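Local coordinates for N-acetylglucosamine-6-phosphate deacetylase (PDB 1O12), which probably catalyses the deacetylation of N-acetylglucosamine-6-phosphate, as a divalent-metal-dependent hydrolase of the NagA family, at residues A[27-32]-A[47-52]; A[64-69]-A[79-84]; A[252-257]-A[322-327]; A[198-203]-A[229-234]. All coordinates share one frame; numbering follows the deposited sequence.

Interaction 1: A[27-32]-A[47-52]; sequences EFTGDV and CIPRGV
T29, on strand 26-35 of the small beta domain beside the catalytic barrel of this amidohydrolase, turns its side chain onto C47 and P49 in the linker 47-52. That linker leaves strand 38-44, the antiparallel partner of strand 26-35, and climbs to strand 52-59. On its way it folds back across strand 26-35 beside T29, making a surface contact near the point where the chain departs for the barrel.

C47 comes first. Its SG lies 4.3 Å from T29 CB, a loose van der Waals approach for which a small side chain is well suited. The backbone of C47 passes close by as well, with C47 O 4.0 Å from T29 CB and C47 N 3.6 Å from T29 OG1. The hydroxyl's hydrogen bond is instead to R45 O, two residues earlier, so threonine here gives its polar branch to the backbone just past the end of strand 38-44. I48 points outward, and P49 follows as the nearest backbone neighbour, its CA 6.1 Å from T29 CA. The proline ring meets the methyl branch of T29, although the modelled spacing of the two is doubtful; a proline suits an exposed linker that needs a stiff, extended backbone. The chain then runs on through R50 and G51 to V52, at the start of strand 52-59. Back on the strand, a chi1 of 62° sets OG1 of T29 between its own N and C, the position from which it bonds R45 O.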
loop_
_atom_site.group_PDB
_atom_site.type_symbol
_atom_site.label_atom_id
_atom_site.label_comp_id
_atom_site.label_asym_id
_atom_site.label_seq_id
_atom_site.Cartn_x
_atom_site.Cartn_y
_atom_site.Cartn_z
ATOM N N GLU A 27 18.030 -9.983 19.198
ATOM C CA GLU A 27 18.493 -9.227 20.350
ATOM C C GLU A 27 18.655 -10.113 21.580
ATOM O O GLU A 27 17.832 -10.963 21.840
ATOM C CB GLU A 27 17.535 -8.085 20.649
ATOM C CG GLU A 27 16.117 -8.512 20.587
ATOM C CD GLU A 27 15.198 -7.349 20.416
ATOM O OE1 GLU A 27 14.891 -6.693 21.429
ATOM O OE2 GLU A 27 14.803 -7.081 19.261
ATOM N N PHE A 28 19.727 -9.895 22.336
ATOM C CA PHE A 28 19.988 -10.718 23.509
ATOM C C PHE A 28 21.053 -10.121 24.417
ATOM O O PHE A 28 21.917 -9.370 23.960
ATOM C CB PHE A 28 20.415 -12.100 23.039
ATOM C CG PHE A 28 21.530 -12.077 22.040
ATOM C CD1 PHE A 28 22.848 -11.888 22.452
ATOM C CD2 PHE A 28 21.262 -12.225 20.678
ATOM C CE1 PHE A 28 23.885 -11.844 21.521
ATOM C CE2 PHE A 28 22.298 -12.183 19.735
ATOM C CZ PHE A 28 23.609 -11.992 20.157
ATOM N N THR A 29 20.985 -10.444 25.703
ATOM C CA THR A 29 21.967 -9.927 26.650
ATOM C C THR A 29 23.264 -10.684 26.483
ATOM O O THR A 29 23.269 -11.882 26.180
ATOM C CB THR A 29 21.508 -10.078 28.104
ATOM O OG1 THR A 29 21.345 -11.470 28.413
ATOM C CG2 THR A 29 20.202 -9.355 28.322
ATOM N N GLY A 30 24.365 -9.977 26.671
ATOM C CA GLY A 30 25.678 -10.587 26.527
ATOM C C GLY A 30 26.804 -9.556 26.560
ATOM O O GLY A 30 26.635 -8.435 27.062
ATOM N N ASP A 31 27.961 -9.938 26.027
ATOM C CA ASP A 31 29.129 -9.060 25.990
ATOM C C ASP A 31 29.698 -9.106 24.572
ATOM O O ASP A 31 29.567 -10.130 23.875
ATOM C CB ASP A 31 30.204 -9.539 26.989
ATOM C CG ASP A 31 29.671 -9.698 28.424
ATOM O OD1 ASP A 31 30.347 -10.366 29.257
ATOM O OD2 ASP A 31 28.581 -9.165 28.732
ATOM N N VAL A 32 30.296 -7.991 24.142
ATOM C CA VAL A 32 30.899 -7.898 22.815
ATOM C C VAL A 32 32.377 -7.543 22.997
ATOM O O VAL A 32 32.734 -6.668 23.793
ATOM C CB VAL A 32 30.198 -6.827 21.904
ATOM C CG1 VAL A 32 30.918 -6.735 20.547
ATOM C CG2 VAL A 32 28.741 -7.178 21.687
ATOM N N CYS A 47 21.876 -12.276 31.875
ATOM C CA CYS A 47 22.070 -11.395 33.028
ATOM C C CYS A 47 21.141 -10.205 32.814
ATOM O O CYS A 47 20.299 -10.247 31.912
ATOM C CB CYS A 47 23.516 -10.914 33.081
ATOM S SG CYS A 47 24.015 -10.008 31.582
ATOM N N ILE A 48 21.290 -9.155 33.626
ATOM C CA ILE A 48 20.453 -7.946 33.514
ATOM C C ILE A 48 21.216 -6.843 32.782
ATOM O O ILE A 48 22.247 -6.365 33.255
ATOM C CB ILE A 48 19.992 -7.415 34.921
ATOM C CG1 ILE A 48 21.111 -7.597 35.961
ATOM C CG2 ILE A 48 18.723 -8.136 35.366
ATOM C CD1 ILE A 48 20.685 -7.317 37.410
ATOM N N PRO A 49 20.705 -6.425 31.613
ATOM C CA PRO A 49 21.251 -5.395 30.719
ATOM C C PRO A 49 21.517 -4.003 31.268
ATOM O O PRO A 49 20.737 -3.459 32.042
ATOM C CB PRO A 49 20.252 -5.366 29.577
ATOM C CG PRO A 49 19.717 -6.749 29.561
ATOM C CD PRO A 49 19.517 -7.051 31.016
ATOM N N ARG A 50 22.633 -3.438 30.807
ATOM C CA ARG A 50 23.147 -2.116 31.177
ATOM C C ARG A 50 22.571 -1.034 30.250
ATOM O O ARG A 50 22.308 0.098 30.663
ATOM C CB ARG A 50 24.695 -2.145 31.063
ATOM C CG ARG A 50 25.461 -0.885 31.542
ATOM C CD ARG A 50 26.545 -0.354 30.532
ATOM N NE ARG A 50 27.657 -1.279 30.247
ATOM C CZ ARG A 50 28.907 -0.891 29.976
ATOM N NH1 ARG A 50 29.218 0.409 29.955
ATOM N NH2 ARG A 50 29.852 -1.796 29.724
ATOM N N GLY A 51 22.399 -1.393 28.988
ATOM C CA GLY A 51 21.872 -0.478 27.999
ATOM C C GLY A 51 21.711 -1.261 26.704
ATOM O O GLY A 51 21.744 -2.509 26.699
ATOM N N VAL A 52 21.526 -0.550 25.601
ATOM C CA VAL A 52 21.365 -1.218 24.316
ATOM C C VAL A 52 22.595 -0.961 23.476
ATOM O O VAL A 52 23.162 0.123 23.521
ATOM C CB VAL A 52 20.107 -0.693 23.547
ATOM C CG1 VAL A 52 19.893 -1.503 22.277
ATOM C CG2 VAL A 52 18.886 -0.759 24.439
#

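Interaction 2: A[64-69]-A[79-84]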
loop_
_atom_site.group_PDB
_atom_site.type_symbol
_atom_site.label_atom_id
_atom_site.label_comp_id
_atom_site.label_asym_id
_atom_site.label_seq_id
_atom_site.Cartn_x
_atom_site.Cartn_y
_atom_site.Cartn_z
ATOM N N GLY A 64 23.397 18.769 5.514
ATOM C CA GLY A 64 24.188 19.510 6.465
ATOM C C GLY A 64 23.489 19.389 7.795
ATOM O O GLY A 64 22.427 18.755 7.881
ATOM N N VAL A 65 24.084 19.973 8.833
ATOM C CA VAL A 65 23.517 19.918 10.172
ATOM C C VAL A 65 24.329 20.875 11.061
ATOM O O VAL A 65 25.528 21.034 10.852
ATOM C CB VAL A 65 23.559 18.440 10.720
ATOM C CG1 VAL A 65 24.997 17.930 10.776
ATOM C CG2 VAL A 65 22.931 18.368 12.098
ATOM N N VAL A 66 23.667 21.522 12.028
ATOM C CA VAL A 66 24.296 22.481 12.968
ATOM C C VAL A 66 25.277 23.496 12.338
ATOM O O VAL A 66 26.369 23.752 12.864
ATOM C CB VAL A 66 25.015 21.734 14.157
ATOM C CG1 VAL A 66 23.995 21.144 15.117
ATOM C CG2 VAL A 66 25.894 20.613 13.628
ATOM N N GLY A 67 24.878 24.063 11.203
ATOM C CA GLY A 67 25.695 25.034 10.525
ATOM C C GLY A 67 26.563 24.515 9.405
ATOM O O GLY A 67 26.986 25.298 8.566
ATOM N N ALA A 68 26.838 23.213 9.364
ATOM C CA ALA A 68 27.701 22.644 8.314
ATOM C C ALA A 68 26.914 22.162 7.100
ATOM O O ALA A 68 25.868 21.542 7.250
ATOM C CB ALA A 68 28.501 21.497 8.891
ATOM N N ASP A 69 27.404 22.448 5.900
ATOM C CA ASP A 69 26.726 22.017 4.679
ATOM C C ASP A 69 27.695 21.221 3.835
ATOM O O ASP A 69 28.912 21.315 3.989
ATOM C CB ASP A 69 26.298 23.177 3.772
ATOM C CG ASP A 69 25.901 24.416 4.521
ATOM O OD1 ASP A 69 24.690 24.762 4.468
ATOM O OD2 ASP A 69 26.798 25.057 5.141
ATOM N N GLU A 79 30.926 15.311 10.379
ATOM C CA GLU A 79 31.347 14.057 10.991
ATOM C C GLU A 79 31.310 14.064 12.515
ATOM O O GLU A 79 30.709 13.196 13.149
ATOM C CB GLU A 79 32.755 13.682 10.550
ATOM C CG GLU A 79 33.331 12.475 11.291
ATOM C CD GLU A 79 34.628 11.944 10.671
ATOM O OE1 GLU A 79 35.207 10.981 11.222
ATOM O OE2 GLU A 79 35.075 12.485 9.629
ATOM N N GLU A 80 31.981 15.052 13.082
ATOM C CA GLU A 80 32.091 15.225 14.500
ATOM C C GLU A 80 30.697 15.297 15.165
ATOM O O GLU A 80 30.457 14.664 16.198
ATOM C CB GLU A 80 32.931 16.491 14.749
ATOM C CG GLU A 80 33.364 16.714 16.181
ATOM C CD GLU A 80 33.706 15.405 16.913
ATOM O OE1 GLU A 80 34.469 14.563 16.361
ATOM O OE2 GLU A 80 33.207 15.229 18.055
ATOM N N PHE A 81 29.761 16.037 14.588
ATOM C CA PHE A 81 28.448 16.096 15.216
ATOM C C PHE A 81 27.707 14.763 15.137
ATOM O O PHE A 81 27.137 14.297 16.128
ATOM C CB PHE A 81 27.574 17.166 14.577
ATOM C CG PHE A 81 26.223 17.261 15.199
ATOM C CD1 PHE A 81 26.081 17.739 16.504
ATOM C CD2 PHE A 81 25.097 16.789 14.530
ATOM C CE1 PHE A 81 24.825 17.740 17.149
ATOM C CE2 PHE A 81 23.838 16.783 15.168
ATOM C CZ PHE A 81 23.707 17.259 16.482
ATOM N N LEU A 82 27.717 14.165 13.944
ATOM C CA LEU A 82 27.033 12.898 13.702
ATOM C C LEU A 82 27.347 11.780 14.694
ATOM O O LEU A 82 26.492 10.916 14.957
ATOM C CB LEU A 82 27.298 12.435 12.270
ATOM C CG LEU A 82 26.615 13.381 11.284
ATOM C CD1 LEU A 82 26.675 12.794 9.902
ATOM C CD2 LEU A 82 25.168 13.617 11.693
ATOM N N TYR A 83 28.554 11.797 15.253
ATOM C CA TYR A 83 28.933 10.785 16.220
ATOM C C TYR A 83 28.023 10.892 17.434
ATOM O O TYR A 83 27.713 9.888 18.078
ATOM C CB TYR A 83 30.404 10.941 16.621
ATOM C CG TYR A 83 31.363 10.439 15.551
ATOM C CD1 TYR A 83 31.145 9.210 14.912
ATOM C CD2 TYR A 83 32.494 11.184 15.170
ATOM C CE1 TYR A 83 32.014 8.745 13.927
ATOM C CE2 TYR A 83 33.373 10.719 14.184
ATOM C CZ TYR A 83 33.119 9.510 13.572
ATOM O OH TYR A 83 33.937 9.056 12.589
ATOM N N SER A 84 27.574 12.106 17.737
ATOM C CA SER A 84 26.673 12.328 18.872
ATOM C C SER A 84 25.266 11.835 18.562
ATOM O O SER A 84 24.384 11.924 19.402
ATOM C CB SER A 84 26.579 13.802 19.222
ATOM O OG SER A 84 25.882 14.513 18.219
#
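A type I' turn from V65 to A68 joins strands 61-65 and 68-69 into a tight beta hairpin and lays V65 and V66 against F81 of helix 75-83, with V66 CA 7.9 Å from F81 CA. The hairpin is pinned by A68 N to V65 O at 2.9 Å; G67 suits its corner because a side chain there would jam against the preceding carbonyl.

F81 receives both valines, V66 on a face and V65 obliquely. V66 CG1 stands 4.1 Å from the ring centroid of F81 and 11° off the normal, a CH-pi contact, while V66 CG2 reaches F81 CG at 3.7 Å. The other face has S84 OG near its rim. V65 CG2 lies 3.6 Å from F81 CE2. The ring reaches the hairpin because F81 CG stands opposite the backbone N (chi1 -180°). F306 adds a second ring beside F81, their planes at about 55°, and V65 also touches it.

Beta-branched V65 suits its extended strand, whereas V66 takes an uncommon left-handed conformation in the turn, with its methyls laid on F81. The side chain of V65 lies about 11 Å from that of D267, the predicted proton donor or acceptor. Deeper in, V65 CG1 faces L82 CD2 at 4.4 Å.

Interaction 3: A[252-257]-A[322-327]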
loop_
_atom_site.group_PDB
_atom_site.type_symbol
_atom_site.label_atom_id
_atom_site.label_comp_id
_atom_site.label_asym_id
_atom_site.label_seq_id
_atom_site.Cartn_x
_atom_site.Cartn_y
_atom_site.Cartn_z
ATOM N N LEU A 252 1.768 2.657 7.688
ATOM C CA LEU A 252 1.345 1.962 6.474
ATOM C C LEU A 252 2.556 1.426 5.691
ATOM O O LEU A 252 2.601 0.248 5.326
ATOM C CB LEU A 252 0.520 2.900 5.582
ATOM C CG LEU A 252 0.065 2.341 4.224
ATOM C CD1 LEU A 252 -0.590 0.939 4.408
ATOM C CD2 LEU A 252 -0.895 3.342 3.558
ATOM N N VAL A 253 3.541 2.271 5.438
ATOM C CA VAL A 253 4.714 1.799 4.708
ATOM C C VAL A 253 5.359 0.639 5.475
ATOM O O VAL A 253 5.781 -0.372 4.887
ATOM C CB VAL A 253 5.746 2.907 4.496
ATOM C CG1 VAL A 253 6.978 2.322 3.838
ATOM C CG2 VAL A 253 5.154 4.000 3.642
ATOM N N TYR A 254 5.413 0.765 6.795
ATOM C CA TYR A 254 6.003 -0.303 7.591
ATOM C C TYR A 254 5.208 -1.600 7.390
ATOM O O TYR A 254 5.786 -2.664 7.131
ATOM C CB TYR A 254 6.029 0.090 9.055
ATOM C CG TYR A 254 6.347 -1.053 9.974
ATOM C CD1 TYR A 254 7.540 -1.775 9.842
ATOM C CD2 TYR A 254 5.464 -1.404 11.005
ATOM C CE1 TYR A 254 7.850 -2.810 10.713
ATOM C CE2 TYR A 254 5.762 -2.432 11.880
ATOM C CZ TYR A 254 6.954 -3.132 11.737
ATOM O OH TYR A 254 7.258 -4.121 12.649
ATOM N N LYS A 255 3.887 -1.496 7.472
ATOM C CA LYS A 255 3.005 -2.636 7.272
ATOM C C LYS A 255 3.249 -3.359 5.928
ATOM O O LYS A 255 3.307 -4.591 5.875
ATOM C CB LYS A 255 1.572 -2.167 7.347
ATOM C CG LYS A 255 0.563 -3.263 7.150
ATOM C CD LYS A 255 -0.830 -2.667 7.097
ATOM C CE LYS A 255 -1.881 -3.749 6.987
ATOM N NZ LYS A 255 -1.884 -4.526 8.240
ATOM N N VAL A 256 3.408 -2.589 4.856
ATOM C CA VAL A 256 3.629 -3.140 3.522
ATOM C C VAL A 256 5.053 -3.600 3.232
ATOM O O VAL A 256 5.261 -4.679 2.692
ATOM C CB VAL A 256 3.280 -2.102 2.443
ATOM C CG1 VAL A 256 3.449 -2.709 1.065
ATOM C CG2 VAL A 256 1.865 -1.576 2.664
ATOM N N LYS A 257 6.023 -2.767 3.583
ATOM C CA LYS A 257 7.428 -3.055 3.326
ATOM C C LYS A 257 8.186 -3.856 4.378
ATOM O O LYS A 257 9.195 -4.486 4.053
ATOM C CB LYS A 257 8.172 -1.743 3.104
ATOM C CG LYS A 257 7.618 -0.892 1.985
ATOM C CD LYS A 257 7.764 -1.580 0.655
ATOM C CE LYS A 257 9.174 -2.003 0.425
ATOM N NZ LYS A 257 9.329 -2.543 -0.951
ATOM N N ILE A 322 13.651 -3.650 18.504
ATOM C CA ILE A 322 14.960 -3.039 18.354
ATOM C C ILE A 322 15.733 -3.789 17.294
ATOM O O ILE A 322 16.615 -3.242 16.687
ATOM C CB ILE A 322 15.745 -3.026 19.647
ATOM C CG1 ILE A 322 14.916 -2.333 20.729
ATOM C CG2 ILE A 322 17.031 -2.215 19.451
ATOM C CD1 ILE A 322 15.734 -1.868 21.953
ATOM N N THR A 323 15.392 -5.045 17.066
ATOM C CA THR A 323 16.038 -5.799 15.997
ATOM C C THR A 323 15.640 -5.228 14.625
ATOM O O THR A 323 16.449 -5.186 13.711
ATOM C CB THR A 323 15.633 -7.274 16.003
ATOM O OG1 THR A 323 16.272 -7.951 17.095
ATOM C CG2 THR A 323 16.021 -7.911 14.702
ATOM N N GLU A 324 14.394 -4.799 14.475
ATOM C CA GLU A 324 13.952 -4.242 13.210
ATOM C C GLU A 324 14.499 -2.840 12.976
ATOM O O GLU A 324 14.705 -2.435 11.820
ATOM C CB GLU A 324 12.428 -4.177 13.160
ATOM C CG GLU A 324 11.729 -5.519 13.043
ATOM C CD GLU A 324 10.278 -5.377 13.421
ATOM O OE1 GLU A 324 10.038 -5.086 14.608
ATOM O OE2 GLU A 324 9.385 -5.525 12.553
ATOM N N LEU A 325 14.699 -2.107 14.074
ATOM C CA LEU A 325 15.229 -0.759 14.034
ATOM C C LEU A 325 16.671 -0.798 13.571
ATOM O O LEU A 325 17.159 0.173 13.006
ATOM C CB LEU A 325 15.192 -0.106 15.404
ATOM C CG LEU A 325 13.979 0.724 15.804
ATOM C CD1 LEU A 325 14.232 1.276 17.222
ATOM C CD2 LEU A 325 13.746 1.845 14.807
ATOM N N ALA A 326 17.355 -1.908 13.823
ATOM C CA ALA A 326 18.729 -2.038 13.375
ATOM C C ALA A 326 18.775 -2.153 11.847
ATOM O O ALA A 326 19.733 -1.701 11.198
ATOM C CB ALA A 326 19.380 -3.262 13.996
ATOM N N LYS A 327 17.742 -2.752 11.263
ATOM C CA LYS A 327 17.748 -2.919 9.820
ATOM C C LYS A 327 17.512 -1.589 9.144
ATOM O O LYS A 327 18.227 -1.226 8.216
ATOM C CB LYS A 327 16.690 -3.914 9.401
ATOM C CG LYS A 327 16.903 -5.291 9.972
ATOM C CD LYS A 327 15.814 -6.216 9.451
ATOM C CE LYS A 327 16.097 -7.655 9.779
ATOM N NZ LYS A 327 15.155 -8.519 9.012
#
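Y254 and E324 alone carry this contact, and its polar part is one hydrogen bond, from Y254 OH to E324 OE2 at 2.6 Å. The oxygen lies at the edge of the tyrosine ring, in its plane. From the acid's side, the hydroxyl arrives on the syn side but 29° out of the carboxylate plane, and ring and carboxylate are turned 59° from each other. E324 has a second partner: its OE1 accepts a hydrogen bond from S321 N, just ahead of helix 322-336, which fixes the rotation of the carboxylate while OE2 takes the phenol.

Length explains the choice of residues. The helices stand well apart, Y254 CA and E324 CA being 10.5 Å from one another, and only long side chains could bridge the gap; a chi1 of 168° swings the Y254 ring beside its own carbonyl carbon and across to E324, whose chain is extended beyond CG.

Other packing surrounds the pair: Y254 touches T318 and C320, and E324 touches A259. Another side of helix 247-257 faces the second subunit, where V256 packs on V256 of that chain. The pair thus bridges helices 247-257 and 322-336 in the outer helical layer of the TIM barrel, as in the amidohydrolase superfamily.

Interaction 4: A[198-203]-A[229-234]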
loop_
_atom_site.group_PDB
_atom_site.type_symbol
_atom_site.label_atom_id
_atom_site.label_comp_id
_atom_site.label_asym_id
_atom_site.label_seq_id
_atom_site.Cartn_x
_atom_site.Cartn_y
_atom_site.Cartn_z
ATOM N N LYS A 198 11.833 -0.295 -16.250
ATOM C CA LYS A 198 12.919 -0.405 -17.198
ATOM C C LYS A 198 14.198 -0.390 -16.375
ATOM O O LYS A 198 15.165 -1.090 -16.690
ATOM C CB LYS A 198 12.911 0.787 -18.153
ATOM C CG LYS A 198 12.839 0.432 -19.636
ATOM C CD LYS A 198 11.958 1.448 -20.402
ATOM C CE LYS A 198 10.458 1.332 -20.033
ATOM N NZ LYS A 198 9.594 2.435 -20.593
ATOM N N PHE A 199 14.196 0.403 -15.306
ATOM C CA PHE A 199 15.367 0.487 -14.457
ATOM C C PHE A 199 15.432 -0.594 -13.406
ATOM O O PHE A 199 16.510 -0.991 -13.000
ATOM C CB PHE A 199 15.461 1.856 -13.796
ATOM C CG PHE A 199 15.912 2.928 -14.722
ATOM C CD1 PHE A 199 15.012 3.551 -15.570
ATOM C CD2 PHE A 199 17.246 3.294 -14.774
ATOM C CE1 PHE A 199 15.447 4.531 -16.463
ATOM C CE2 PHE A 199 17.679 4.262 -15.659
ATOM C CZ PHE A 199 16.775 4.882 -16.505
ATOM N N TYR A 200 14.278 -1.066 -12.959
ATOM C CA TYR A 200 14.235 -2.116 -11.962
ATOM C C TYR A 200 14.763 -3.408 -12.555
ATOM O O TYR A 200 15.376 -4.201 -11.861
ATOM C CB TYR A 200 12.809 -2.338 -11.497
ATOM C CG TYR A 200 12.660 -3.514 -10.558
ATOM C CD1 TYR A 200 13.067 -3.417 -9.220
ATOM C CD2 TYR A 200 12.088 -4.727 -11.004
ATOM C CE1 TYR A 200 12.905 -4.486 -8.337
ATOM C CE2 TYR A 200 11.918 -5.812 -10.125
ATOM C CZ TYR A 200 12.325 -5.678 -8.797
ATOM O OH TYR A 200 12.118 -6.707 -7.911
ATOM N N LYS A 201 14.511 -3.619 -13.843
ATOM C CA LYS A 201 14.974 -4.821 -14.519
ATOM C C LYS A 201 16.486 -4.793 -14.670
ATOM O O LYS A 201 17.106 -5.836 -14.858
ATOM C CB LYS A 201 14.363 -4.919 -15.904
ATOM C CG LYS A 201 12.850 -4.985 -15.952
ATOM C CD LYS A 201 12.368 -4.755 -17.402
ATOM C CE LYS A 201 10.863 -4.873 -17.489
ATOM N NZ LYS A 201 10.403 -6.182 -16.908
ATOM N N GLU A 202 17.078 -3.600 -14.597
ATOM C CA GLU A 202 18.527 -3.464 -14.738
ATOM C C GLU A 202 19.244 -3.397 -13.398
ATOM O O GLU A 202 20.448 -3.158 -13.347
ATOM C CB GLU A 202 18.880 -2.215 -15.535
ATOM C CG GLU A 202 18.394 -2.180 -16.983
ATOM C CD GLU A 202 18.901 -3.346 -17.854
ATOM O OE1 GLU A 202 20.058 -3.807 -17.687
ATOM O OE2 GLU A 202 18.130 -3.787 -18.741
ATOM N N GLY A 203 18.498 -3.585 -12.312
ATOM C CA GLY A 203 19.112 -3.553 -10.999
ATOM C C GLY A 203 18.869 -2.334 -10.135
ATOM O O GLY A 203 19.379 -2.283 -9.024
ATOM N N LEU A 229 5.928 0.267 -3.428
ATOM C CA LEU A 229 5.215 -0.550 -2.481
ATOM C C LEU A 229 5.099 -1.987 -2.954
ATOM O O LEU A 229 5.193 -2.914 -2.159
ATOM C CB LEU A 229 3.813 0.026 -2.250
ATOM C CG LEU A 229 3.752 1.441 -1.697
ATOM C CD1 LEU A 229 2.349 2.010 -1.828
ATOM C CD2 LEU A 229 4.237 1.394 -0.239
ATOM N N LEU A 230 4.900 -2.161 -4.253
ATOM C CA LEU A 230 4.687 -3.482 -4.841
ATOM C C LEU A 230 5.874 -4.405 -4.845
ATOM O O LEU A 230 5.748 -5.584 -4.496
ATOM C CB LEU A 230 4.189 -3.345 -6.285
ATOM C CG LEU A 230 3.933 -4.645 -7.045
ATOM C CD1 LEU A 230 2.828 -5.420 -6.351
ATOM C CD2 LEU A 230 3.547 -4.349 -8.482
ATOM N N LEU A 231 7.021 -3.865 -5.247
ATOM C CA LEU A 231 8.252 -4.637 -5.359
ATOM C C LEU A 231 8.938 -4.878 -4.025
ATOM O O LEU A 231 9.433 -3.950 -3.370
ATOM C CB LEU A 231 9.209 -3.933 -6.324
ATOM C CG LEU A 231 8.544 -3.627 -7.665
ATOM C CD1 LEU A 231 9.426 -2.700 -8.471
ATOM C CD2 LEU A 231 8.240 -4.947 -8.416
ATOM N N ASP A 232 8.990 -6.148 -3.642
ATOM C CA ASP A 232 9.587 -6.554 -2.377
ATOM C C ASP A 232 11.061 -6.279 -2.135
ATOM O O ASP A 232 11.453 -6.096 -0.994
ATOM C CB ASP A 232 9.294 -8.021 -2.154
ATOM C CG ASP A 232 7.854 -8.252 -1.735
ATOM O OD1 ASP A 232 6.938 -7.586 -2.320
ATOM O OD2 ASP A 232 7.644 -9.094 -0.816
ATOM N N ASP A 233 11.878 -6.237 -3.187
ATOM C CA ASP A 233 13.301 -5.964 -3.002
ATOM C C ASP A 233 13.749 -4.532 -3.334
ATOM O O ASP A 233 14.937 -4.285 -3.494
ATOM C CB ASP A 233 14.130 -6.945 -3.809
ATOM C CG ASP A 233 13.771 -6.918 -5.238
ATOM O OD1 ASP A 233 14.389 -7.669 -6.019
ATOM O OD2 ASP A 233 12.852 -6.134 -5.579
ATOM N N VAL A 234 12.798 -3.615 -3.462
ATOM C CA VAL A 234 13.078 -2.193 -3.703
ATOM C C VAL A 234 12.996 -1.590 -2.304
ATOM O O VAL A 234 11.966 -1.730 -1.628
ATOM C CB VAL A 234 11.968 -1.494 -4.547
ATOM C CG1 VAL A 234 12.047 0.015 -4.363
ATOM C CG2 VAL A 234 12.114 -1.834 -5.995
#
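The ring of Y200 has L231 over one face and the carboxylate of D233 at its edge, so that one aromatic side chain links two helix ends in the outer layer of the TIM barrel. L231 CD1 stands above the ring centre, 3.8 Å from the centroid of Y200 and 12° off the normal, a CH-pi contact. At the edge, D233 OD2 lies in the ring plane and accepts the hydrogen bond of Y200 OH at 2.5 Å through its syn lone pair, with the carboxylate turned 66° against the ring.

Tyrosine suits this place because it offers a broad face to leucine and a donor at its far end to aspartate. D233 places its CG between its own N and C (chi1 56°), bringing its carboxylate to the edge of the ring beside the hydroxyl; a long, weak ion pair links its OD1 to K205.

Both chains change direction here. Helix 193-200 closes with a Schellman motif, in which G203 has the positive phi that favours glycine and G203 N bonds to Y200 O at 3.2 Å. L231 is the first residue to leave helix 223-230, and a type I turn carries the chain to V234, just ahead of strand 235-239. V234, which also touches F196, approaches the ring obliquely, V234 CG2 lying 3.6 Å from Y200 CE1.

Interactions 1 and 3 are surface contacts, whereas 2 and 4 are partly buried. Across its segments interaction 2 is wholly apolar, while 4 combines apolar packing with a hydrogen bond at the ring edge. Hydrogen bonds from tyrosine to an acid mark 3 and 4; none joins the segments in 1 or 2. Interactions 3 and 4 adjoin: K257 NZ of helix 247-257 probably bonds V234 O at 2.8 Å, and both touch the second subunit. Interaction 1 belongs to the beta domain yet reaches helix 322-336 of interaction 3, with E27 OE2 2.8 Å from T323 OG1, a probable hydrogen bond. Interaction 2 stands apart, across the chain's centre from 3 and 4, and comes nearest the predicted catalytic residue.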